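Local atomic coordinates of conserved protein (Methanothermobacter thermautotrophicus, PDB entry 1I36), a protein that is of unknown function but binds NADP and resembles 3-hydroxyacid dehydrogenases in structure. Residues E10-T14 with V116-A121; E51-Y55 with R75-R81; M223-Q227 with P239-I243. The protein carries 1 engineered substitution. One frame throughout, in Å; residues are numbered along the deposited sequence.

Interaction 1: residues E10-T14 with V116-A121; sequences EVAQT and VRRKGA. With NAP (NADP nicotinamide-adenine-dinucleotide phosphate), chain C.
Glu10 meets Val116 and Arg117 beside the diphosphate and nicotinamide of NADP. Its CB lies near phosphate oxygens O2A and O1N of the cofactor. CG stands anti to the backbone N (chi1 179°) and packs on Val116 CG1 at 4.1 Å. The chain then runs on extended to the carboxylate. There OE2 accepts from Arg117 NE at 2.8 Å through its syn lone pair, in a salt bridge. The bond is bent, with an angle of 135° at the hydrogen. OE1 receives a weak bond from the carboxamide nitrogen N7N of NADP, 3.5 Å away. Glu10 thus stands between the arginine and the carboxamide of the nicotinamide.

The backbone holds the diphosphate. Glu10 N donates to O2A of NADP at 3.0 Å. Val11 N donates to O2N of NADP at 2.8 Å. These amides sit at the helix N-terminus, as in Rossmann nucleotide sites. Val11 CG2 and Val116 CG2 touch each other near the nicotinamide. Thr14 OG1 donates to Glu10 O at 2.8 Å, and a water links it to Val116 O. Thr14 CG2 packs closely on the backbone at Gly120 and Ala121.

Helix 10-21 follows strand 2-6 and the short helix 116-119 follows strand 106-112. Val11 also touches Ala63 and Ile87, in the loops after strands 59-62 and 83-86.

Interaction 2: residues E51-Y55 with R75-R81; sequences EEDVY and RAGRHVR
Tyr55 packs against Ala76, His79 and Val80 within the Rossmann-type NADP domain, where the short helix 51-55 meets the end of helix 69-77. The tight part of the contact is the Tyr55 ring. Ala76 CA sits over the centre of one face, 3.7 Å from the ring centroid and 11° off the normal, a CH-pi contact. Ala76 CB adds to it near CE1. The opposite face is covered from its own helix by Glu51 O, so the ring is sandwiched between the two segments. At the base of the ring, Tyr55 CB packs on Val80 CG2 at 3.8 Å. With CG anti to the carbonyl carbon (chi1 -56°), the ring extends across Ala76 until OH reaches Glu51. OH donates there to OE2 at 2.7 Å, meeting the carboxylate on its anti side. This bond fixes the far end of the ring. Both Tyr55 and Ala76 also touch Ile6 of strand 2-6, which places them against the sheet.

The outer side is looser and more exposed. His79 is nearly parallel to Tyr55 but slid away, with centroids 5.6 Å apart and little overlap. Its ring is covered instead by Glu52, whose CG lies over one face, 3.9 Å from the centroid. The Glu52 carboxylate stacks there at 21° to the ring. Arg75, which also touches NADP, comes near Glu51, but OE2 and NE are 4.5 Å apart, beyond a salt bridge. At the other end a water donates to Tyr55 O at 2.7 Å and accepts from Arg81 N at 3.1 Å.

Interaction 3: residues M223-Q227 with P239-I243; sequences MKEVQ and PTCII
The flat amide of Gln227 lies beside the puckered ring of Pro239 and does not stack on it. It turns its oxygen to the ring: OE1 comes within 3.0 Å of Pro239 CB, a short carbon-oxygen approach, and Pro239 CG is the next nearest atom. OE1 lies on one side of the mean plane of the proline ring. Met223 CE lies on the other side, 4.0 Å from the same CB. The ring is thus held at its CB corner by a polar atom and a methyl group. The Gln227 chain has CG anti to its backbone N (chi1 161°) and bends at chi2 (63°), which brings the amide across the proline.

The two segments form an antiparallel helix pair, with axes 9.9 Å apart at an angle of 174°. Met223 reaches along the interface from Ile243 to Pro239. Its chain curls at chi2 and chi3, so that CG, SD and CE all gather at Ile242 CG2, with SD at 3.9 Å. Its CB packs on Ile243 CG1 at 3.8 Å. Ile243 then sends CD1 over Lys224, 4.0 Å from CA. At the other end a water donates to Gln227 OE1 at 2.8 Å and accepts from Thr240 OG1 at the same distance.

This hairpin of helices 216-231 and 238-249 packs on helix 154-182. It lies in the DUF1932 region, probably related to the C-terminal domain of 6-phosphogluconate dehydrogenases. Next to the contact, Cys241 forms a disulfide with Cys241 of the second subunit. Pro239 and Ile242 also pack on that subunit. No hydrogen bond joins the two segments directly. The pair therefore holds by apolar packing, with one water-mediated polar link at its edge.

Interactions 1 and 2 lie on helices and loops around the mixed sheet of the Rossmann-type NADP domain. Interaction 2 is nested along the chain inside the loop closed by interaction 1, and their centres lie about 24 Å apart. Both touch the cofactor, through different residues. Interaction 3 comes later, in the helical part, with its centre about 27 Å from that of interaction 1 and about 36 Å from that of interaction 2. None of the three touches another. Interactions 1 and 3 lie on opposite sides of the chain's centre. A hydrogen bond between Asn89 of the NADP site and Glu225 links the two parts. Interaction 3 also lies by the disulfide-linked subunit interface.

Interaction 1: residues E10-T14 with V116-A121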
loop_
_atom_site.group_PDB
_atom_site.type_symbol
_atom_site.label_atom_id
_atom_site.label_comp_id
_atom_site.label_asym_id
_atom_site.label_seq_id
_atom_site.Cartn_x
_atom_site.Cartn_y
_atom_site.Cartn_z
ATOM N N GLU A 10 5.625 -5.435 -31.209
ATOM C CA GLU A 10 4.273 -5.358 -30.675
ATOM C C GLU A 10 3.755 -3.945 -30.438
ATOM O O GLU A 10 2.606 -3.646 -30.762
ATOM C CB GLU A 10 4.144 -6.174 -29.385
ATOM C CG GLU A 10 2.747 -6.092 -28.793
ATOM C CD GLU A 10 2.467 -7.146 -27.732
ATOM O OE1 GLU A 10 3.314 -7.367 -26.847
ATOM O OE2 GLU A 10 1.373 -7.748 -27.780
ATOM N N VAL A 11 4.566 -3.105 -29.801
ATOM C CA VAL A 11 4.159 -1.715 -29.552
ATOM C C VAL A 11 3.937 -0.957 -30.857
ATOM O O VAL A 11 2.868 -0.388 -31.076
ATOM C CB VAL A 11 5.202 -0.985 -28.720
ATOM C CG1 VAL A 11 4.893 0.514 -28.661
ATOM C CG2 VAL A 11 5.220 -1.606 -27.333
ATOM N N ALA A 12 4.942 -0.967 -31.729
ATOM C CA ALA A 12 4.859 -0.273 -33.011
ATOM C C ALA A 12 3.654 -0.737 -33.836
ATOM O O ALA A 12 2.946 0.078 -34.428
ATOM C CB ALA A 12 6.159 -0.492 -33.818
ATOM N N GLN A 13 3.434 -2.050 -33.892
ATOM C CA GLN A 13 2.300 -2.585 -34.656
ATOM C C GLN A 13 0.980 -2.021 -34.148
ATOM O O GLN A 13 0.152 -1.570 -34.922
ATOM C CB GLN A 13 2.245 -4.107 -34.572
ATOM C CG GLN A 13 1.053 -4.728 -35.351
ATOM C CD GLN A 13 0.998 -6.265 -35.283
ATOM O OE1 GLN A 13 1.632 -6.890 -34.422
ATOM N NE2 GLN A 13 0.195 -6.873 -36.169
ATOM N N THR A 14 0.783 -2.102 -32.838
ATOM C CA THR A 14 -0.430 -1.623 -32.197
ATOM C C THR A 14 -0.710 -0.154 -32.508
ATOM O O THR A 14 -1.809 0.189 -32.953
ATOM C CB THR A 14 -0.337 -1.846 -30.679
ATOM O OG1 THR A 14 -0.115 -3.237 -30.432
ATOM C CG2 THR A 14 -1.601 -1.419 -29.988
ATOM N N VAL A 116 -0.173 -3.244 -23.391
ATOM C CA VAL A 116 -0.409 -3.061 -24.821
ATOM C C VAL A 116 -1.327 -4.189 -25.301
ATOM O O VAL A 116 -2.304 -3.955 -26.012
ATOM C CB VAL A 116 0.922 -3.090 -25.623
ATOM C CG1 VAL A 116 0.656 -2.991 -27.105
ATOM C CG2 VAL A 116 1.809 -1.916 -25.201
ATOM N N ARG A 117 -1.007 -5.402 -24.850
ATOM C CA ARG A 117 -1.730 -6.634 -25.159
ATOM C C ARG A 117 -3.210 -6.569 -24.822
ATOM O O ARG A 117 -4.044 -7.002 -25.607
ATOM C CB ARG A 117 -1.107 -7.792 -24.374
ATOM C CG ARG A 117 -1.689 -9.159 -24.646
ATOM C CD ARG A 117 -1.203 -9.754 -25.970
ATOM N NE ARG A 117 0.260 -9.802 -26.150
ATOM C CZ ARG A 117 1.155 -10.208 -25.247
ATOM N NH1 ARG A 117 0.781 -10.616 -24.039
ATOM N NH2 ARG A 117 2.444 -10.234 -25.572
ATOM N N ARG A 118 -3.540 -6.064 -23.641
ATOM C CA ARG A 118 -4.937 -5.995 -23.246
ATOM C C ARG A 118 -5.701 -4.741 -23.626
ATOM O O ARG A 118 -6.912 -4.801 -23.845
ATOM C CB ARG A 118 -5.079 -6.264 -21.757
ATOM C CG ARG A 118 -4.922 -7.739 -21.400
ATOM C CD ARG A 118 -5.224 -7.993 -19.935
ATOM N NE ARG A 118 -4.197 -7.438 -19.062
ATOM C CZ ARG A 118 -3.982 -7.843 -17.814
ATOM N NH1 ARG A 118 -4.730 -8.809 -17.292
ATOM N NH2 ARG A 118 -3.006 -7.292 -17.095
ATOM N N LYS A 119 -5.010 -3.610 -23.731
ATOM C CA LYS A 119 -5.690 -2.368 -24.054
ATOM C C LYS A 119 -5.522 -1.934 -25.500
ATOM O O LYS A 119 -6.239 -1.065 -25.955
ATOM C CB LYS A 119 -5.212 -1.238 -23.129
ATOM C CG LYS A 119 -5.307 -1.520 -21.629
ATOM C CD LYS A 119 -6.754 -1.607 -21.118
ATOM C CE LYS A 119 -7.507 -0.275 -21.195
ATOM N NZ LYS A 119 -7.966 0.077 -22.579
ATOM N N GLY A 120 -4.591 -2.542 -26.227
ATOM C CA GLY A 120 -4.377 -2.125 -27.602
ATOM C C GLY A 120 -3.961 -0.651 -27.699
ATOM O O GLY A 120 -3.392 -0.074 -26.752
ATOM N N ALA A 121 -4.289 -0.024 -28.822
ATOM C CA ALA A 121 -3.921 1.367 -29.050
ATOM C C ALA A 121 -4.609 2.358 -28.113
ATOM O O ALA A 121 -4.258 3.540 -28.105
ATOM C CB ALA A 121 -4.140 1.747 -30.509
HETATM P PA NAP C . 9.251 -6.516 -29.695
HETATM O O1A NAP C . 10.359 -6.755 -28.789
HETATM O O2A NAP C . 7.813 -6.682 -29.639
HETATM O O5B NAP C . 9.648 -5.343 -30.816
HETATM C C5B NAP C . 10.953 -4.525 -30.939
HETATM C C4B NAP C . 11.171 -4.727 -32.365
HETATM O O4B NAP C . 12.478 -3.776 -32.457
HETATM C C3B NAP C . 11.888 -5.561 -32.934
HETATM O O3B NAP C . 10.769 -5.689 -33.706
HETATM C C2B NAP C . 13.115 -5.725 -33.740
HETATM O O2B NAP C . 13.374 -6.090 -34.916
HETATM C C1B NAP C . 13.380 -4.370 -33.462
HETATM N N9A NAP C . 14.805 -4.138 -33.149
HETATM C C8A NAP C . 15.795 -4.712 -32.345
HETATM N N7A NAP C . 16.958 -4.122 -32.509
HETATM C C5A NAP C . 16.745 -3.123 -33.440
HETATM C C6A NAP C . 17.602 -2.142 -34.039
HETATM N N6A NAP C . 18.899 -2.057 -33.736
HETATM N N1A NAP C . 17.048 -1.267 -34.963
HETATM C C2A NAP C . 15.726 -1.344 -35.291
HETATM N N3A NAP C . 14.864 -2.242 -34.774
HETATM C C4A NAP C . 15.443 -3.108 -33.838
HETATM O O3 NAP C . 9.075 -5.349 -28.516
HETATM P PN NAP C . 7.777 -4.403 -27.960
HETATM O O1N NAP C . 6.933 -5.243 -27.046
HETATM O O2N NAP C . 7.188 -3.894 -29.204
HETATM O O5D NAP C . 8.278 -3.135 -27.154
HETATM C C5D NAP C . 9.088 -2.108 -27.779
HETATM C C4D NAP C . 9.600 -1.181 -26.692
HETATM O O4D NAP C . 8.589 -0.577 -25.830
HETATM C C3D NAP C . 10.587 -1.843 -25.697
HETATM O O3D NAP C . 11.722 -1.012 -25.293
HETATM C C2D NAP C . 9.764 -2.219 -24.511
HETATM O O2D NAP C . 10.502 -2.322 -23.328
HETATM C C1D NAP C . 8.698 -1.101 -24.502
HETATM N N1N NAP C . 7.423 -1.484 -23.873
HETATM C C2N NAP C . 6.675 -2.553 -24.385
HETATM C C3N NAP C . 5.443 -2.834 -23.705
HETATM C C7N NAP C . 4.565 -3.912 -24.132
HETATM O O7N NAP C . 3.495 -4.137 -23.537
HETATM N N7N NAP C . 4.870 -4.705 -25.191
HETATM C C4N NAP C . 5.063 -2.044 -22.598
HETATM C C5N NAP C . 5.806 -1.018 -22.121
HETATM C C6N NAP C . 6.985 -0.736 -22.760
HETATM P P2B NAP C . 13.766 -7.704 -35.008
HETATM O O1X NAP C . 12.537 -8.540 -34.791
HETATM O O2X NAP C . 14.263 -7.742 -36.357
HETATM O O3X NAP C . 14.709 -7.949 -33.936
HETATM O O HOH W 1 -2.205 -4.675 -29.081
#

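Interaction 2: residues E51-Y55 with R75-R81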
loop_
_atom_site.group_PDB
_atom_site.type_symbol
_atom_site.label_atom_id
_atom_site.label_comp_id
_atom_site.label_asym_id
_atom_site.label_seq_id
_atom_site.Cartn_x
_atom_site.Cartn_y
_atom_site.Cartn_z
ATOM N N GLU A 51 16.227 3.839 -43.931
ATOM C CA GLU A 51 16.431 4.232 -42.546
ATOM C C GLU A 51 16.393 5.751 -42.450
ATOM O O GLU A 51 15.708 6.303 -41.595
ATOM C CB GLU A 51 17.774 3.682 -42.065
ATOM C CG GLU A 51 18.134 3.901 -40.603
ATOM C CD GLU A 51 19.605 3.547 -40.315
ATOM O OE1 GLU A 51 20.150 2.681 -41.035
ATOM O OE2 GLU A 51 20.216 4.136 -39.393
ATOM N N GLU A 52 17.088 6.425 -43.363
ATOM C CA GLU A 52 17.121 7.885 -43.383
ATOM C C GLU A 52 15.790 8.547 -43.726
ATOM O O GLU A 52 15.504 9.650 -43.253
ATOM C CB GLU A 52 18.254 8.397 -44.268
ATOM C CG GLU A 52 19.588 8.413 -43.501
ATOM C CD GLU A 52 20.788 8.832 -44.340
ATOM O OE1 GLU A 52 20.724 9.894 -45.021
ATOM O OE2 GLU A 52 21.805 8.101 -44.283
ATOM N N ASP A 53 14.955 7.857 -44.497
ATOM C CA ASP A 53 13.652 8.406 -44.831
ATOM C C ASP A 53 12.775 8.394 -43.560
ATOM O O ASP A 53 12.013 9.326 -43.324
ATOM C CB ASP A 53 12.994 7.611 -45.963
ATOM C CG ASP A 53 11.719 8.265 -46.477
ATOM O OD1 ASP A 53 11.600 9.500 -46.394
ATOM O OD2 ASP A 53 10.819 7.541 -46.942
ATOM N N VAL A 54 12.946 7.366 -42.727
ATOM C CA VAL A 54 12.193 7.242 -41.477
ATOM C C VAL A 54 12.518 8.443 -40.618
ATOM O O VAL A 54 11.616 9.154 -40.188
ATOM C CB VAL A 54 12.589 5.947 -40.722
ATOM C CG1 VAL A 54 11.941 5.913 -39.316
ATOM C CG2 VAL A 54 12.139 4.760 -41.515
ATOM N N TYR A 55 13.818 8.733 -40.482
ATOM C CA TYR A 55 14.306 9.848 -39.671
ATOM C C TYR A 55 13.815 11.190 -40.125
ATOM O O TYR A 55 13.919 12.146 -39.372
ATOM C CB TYR A 55 15.852 9.904 -39.632
ATOM C CG TYR A 55 16.515 8.630 -39.145
ATOM C CD1 TYR A 55 15.841 7.746 -38.289
ATOM C CD2 TYR A 55 17.828 8.316 -39.517
ATOM C CE1 TYR A 55 16.469 6.576 -37.814
ATOM C CE2 TYR A 55 18.463 7.152 -39.047
ATOM C CZ TYR A 55 17.776 6.294 -38.198
ATOM O OH TYR A 55 18.411 5.164 -37.729
ATOM N N ARG A 75 22.084 6.745 -33.779
ATOM C CA ARG A 75 21.902 6.726 -35.233
ATOM C C ARG A 75 20.864 7.722 -35.740
ATOM O O ARG A 75 21.089 8.416 -36.731
ATOM C CB ARG A 75 21.498 5.336 -35.725
ATOM C CG ARG A 75 22.631 4.329 -35.692
ATOM C CD ARG A 75 22.211 3.007 -36.314
ATOM N NE ARG A 75 21.271 2.299 -35.457
ATOM C CZ ARG A 75 21.615 1.536 -34.418
ATOM N NH1 ARG A 75 22.887 1.368 -34.101
ATOM N NH2 ARG A 75 20.671 0.976 -33.663
ATOM N N ALA A 76 19.717 7.773 -35.072
ATOM C CA ALA A 76 18.660 8.686 -35.487
ATOM C C ALA A 76 19.031 10.157 -35.233
ATOM O O ALA A 76 18.741 11.040 -36.054
ATOM C CB ALA A 76 17.373 8.316 -34.759
ATOM N N GLY A 77 19.760 10.401 -34.158
ATOM C CA GLY A 77 20.134 11.760 -33.788
ATOM C C GLY A 77 20.966 12.564 -34.776
ATOM O O GLY A 77 21.083 13.788 -34.640
ATOM N N ARG A 78 21.629 11.875 -35.696
ATOM C CA ARG A 78 22.432 12.548 -36.717
ATOM C C ARG A 78 21.515 13.120 -37.796
ATOM O O ARG A 78 21.952 13.940 -38.603
ATOM C CB ARG A 78 23.378 11.546 -37.399
ATOM C CG ARG A 78 24.539 11.105 -36.563
ATOM C CD ARG A 78 25.310 9.977 -37.225
ATOM N NE ARG A 78 26.218 9.434 -36.239
ATOM C CZ ARG A 78 26.297 8.154 -35.907
ATOM N NH1 ARG A 78 25.534 7.239 -36.497
ATOM N NH2 ARG A 78 27.088 7.814 -34.905
ATOM N N HIS A 79 20.253 12.681 -37.821
ATOM C CA HIS A 79 19.318 13.103 -38.842
ATOM C C HIS A 79 17.986 13.748 -38.434
ATOM O O HIS A 79 17.509 14.677 -39.090
ATOM C CB HIS A 79 19.014 11.900 -39.738
ATOM C CG HIS A 79 20.231 11.281 -40.359
ATOM N ND1 HIS A 79 20.887 10.200 -39.801
ATOM C CD2 HIS A 79 20.913 11.591 -41.487
ATOM C CE1 HIS A 79 21.918 9.871 -40.560
ATOM N NE2 HIS A 79 21.956 10.699 -41.589
ATOM N N VAL A 80 17.345 13.213 -37.395
ATOM C CA VAL A 80 16.033 13.703 -36.980
ATOM C C VAL A 80 16.003 15.184 -36.661
ATOM O O VAL A 80 16.820 15.675 -35.884
ATOM C CB VAL A 80 15.509 12.894 -35.747
ATOM C CG1 VAL A 80 14.206 13.500 -35.237
ATOM C CG2 VAL A 80 15.289 11.432 -36.159
ATOM N N ARG A 81 15.055 15.894 -37.261
ATOM C CA ARG A 81 14.897 17.320 -37.017
ATOM C C ARG A 81 13.486 17.595 -36.481
ATOM O O ARG A 81 13.196 18.689 -35.992
ATOM C CB ARG A 81 15.172 18.125 -38.291
ATOM C CG ARG A 81 16.662 18.259 -38.607
ATOM C CD ARG A 81 16.876 19.048 -39.870
ATOM N NE ARG A 81 18.297 19.082 -40.197
ATOM C CZ ARG A 81 19.154 19.996 -39.749
ATOM N NH1 ARG A 81 18.735 20.984 -38.952
ATOM N NH2 ARG A 81 20.447 19.872 -40.042
HETATM O O HOH W 2 12.683 14.408 -38.578
#

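Interaction 3: residues M223-Q227 with P239-I243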
loop_
_atom_site.group_PDB
_atom_site.type_symbol
_atom_site.label_atom_id
_atom_site.label_comp_id
_atom_site.label_asym_id
_atom_site.label_seq_id
_atom_site.Cartn_x
_atom_site.Cartn_y
_atom_site.Cartn_z
ATOM N N MET A 223 11.435 -5.818 -10.458
ATOM C CA MET A 223 11.840 -5.128 -9.233
ATOM C C MET A 223 13.322 -4.801 -9.219
ATOM O O MET A 223 13.714 -3.801 -8.639
ATOM C CB MET A 223 11.479 -5.918 -7.974
ATOM C CG MET A 223 10.087 -5.643 -7.447
ATOM S SD MET A 223 9.726 -3.902 -7.081
ATOM C CE MET A 223 11.046 -3.454 -6.216
ATOM N N LYS A 224 14.151 -5.644 -9.843
ATOM C CA LYS A 224 15.586 -5.360 -9.907
ATOM C C LYS A 224 15.761 -4.059 -10.688
ATOM O O LYS A 224 16.556 -3.209 -10.302
ATOM C CB LYS A 224 16.355 -6.497 -10.590
ATOM C CG LYS A 224 16.267 -7.834 -9.833
ATOM C CD LYS A 224 17.325 -8.863 -10.263
ATOM C CE LYS A 224 17.215 -9.238 -11.742
ATOM N NZ LYS A 224 18.118 -10.382 -12.120
ATOM N N GLU A 225 14.968 -3.877 -11.745
ATOM C CA GLU A 225 15.039 -2.655 -12.558
ATOM C C GLU A 225 14.563 -1.468 -11.746
ATOM O O GLU A 225 15.159 -0.401 -11.807
ATOM C CB GLU A 225 14.160 -2.764 -13.810
ATOM C CG GLU A 225 14.516 -3.907 -14.725
ATOM C CD GLU A 225 13.520 -4.100 -15.886
ATOM O OE1 GLU A 225 12.458 -3.418 -15.943
ATOM O OE2 GLU A 225 13.817 -4.958 -16.748
ATOM N N VAL A 226 13.437 -1.629 -11.046
ATOM C CA VAL A 226 12.905 -0.554 -10.210
ATOM C C VAL A 226 13.961 -0.124 -9.200
ATOM O O VAL A 226 14.150 1.061 -8.958
ATOM C CB VAL A 226 11.606 -0.990 -9.437
ATOM C CG1 VAL A 226 11.345 -0.069 -8.241
ATOM C CG2 VAL A 226 10.416 -0.982 -10.371
ATOM N N GLN A 227 14.624 -1.095 -8.586
ATOM C CA GLN A 227 15.644 -0.788 -7.613
ATOM C C GLN A 227 16.732 0.073 -8.279
ATOM O O GLN A 227 17.133 1.094 -7.733
ATOM C CB GLN A 227 16.230 -2.104 -7.077
ATOM C CG GLN A 227 17.606 -2.015 -6.392
ATOM C CD GLN A 227 17.619 -1.174 -5.133
ATOM O OE1 GLN A 227 16.785 -1.345 -4.255
ATOM N NE2 GLN A 227 18.600 -0.274 -5.027
ATOM N N PRO A 239 13.007 -1.597 -1.766
ATOM C CA PRO A 239 13.161 -2.645 -2.789
ATOM C C PRO A 239 13.925 -3.918 -2.347
ATOM O O PRO A 239 13.645 -5.003 -2.849
ATOM C CB PRO A 239 13.900 -1.915 -3.918
ATOM C CG PRO A 239 13.452 -0.477 -3.752
ATOM C CD PRO A 239 13.537 -0.304 -2.255
ATOM N N THR A 240 14.887 -3.779 -1.437
ATOM C CA THR A 240 15.659 -4.933 -0.935
ATOM C C THR A 240 14.721 -6.002 -0.339
ATOM O O THR A 240 14.814 -7.180 -0.670
ATOM C CB THR A 240 16.649 -4.513 0.177
ATOM O OG1 THR A 240 17.654 -3.656 -0.372
ATOM C CG2 THR A 240 17.330 -5.717 0.783
ATOM N N CYS A 241 13.829 -5.583 0.553
ATOM C CA CYS A 241 12.891 -6.519 1.180
ATOM C C CYS A 241 11.848 -6.991 0.184
ATOM O O CYS A 241 11.528 -8.184 0.128
ATOM C CB CYS A 241 12.232 -5.866 2.395
ATOM S SG CYS A 241 13.406 -5.472 3.749
ATOM N N ILE A 242 11.343 -6.069 -0.642
ATOM C CA ILE A 242 10.338 -6.419 -1.642
ATOM C C ILE A 242 10.896 -7.485 -2.587
ATOM O O ILE A 242 10.195 -8.437 -2.933
ATOM C CB ILE A 242 9.851 -5.170 -2.435
ATOM C CG1 ILE A 242 9.068 -4.220 -1.517
ATOM C CG2 ILE A 242 8.947 -5.573 -3.594
ATOM C CD1 ILE A 242 8.879 -2.817 -2.130
ATOM N N ILE A 243 12.158 -7.323 -2.988
ATOM C CA ILE A 243 12.833 -8.279 -3.880
ATOM C C ILE A 243 12.907 -9.654 -3.189
ATOM O O ILE A 243 12.653 -10.680 -3.813
ATOM C CB ILE A 243 14.261 -7.772 -4.285
ATOM C CG1 ILE A 243 14.216 -7.001 -5.614
ATOM C CG2 ILE A 243 15.243 -8.926 -4.440
ATOM C CD1 ILE A 243 15.589 -6.417 -6.019
HETATM O O HOH W 3 16.679 -1.244 -1.452
#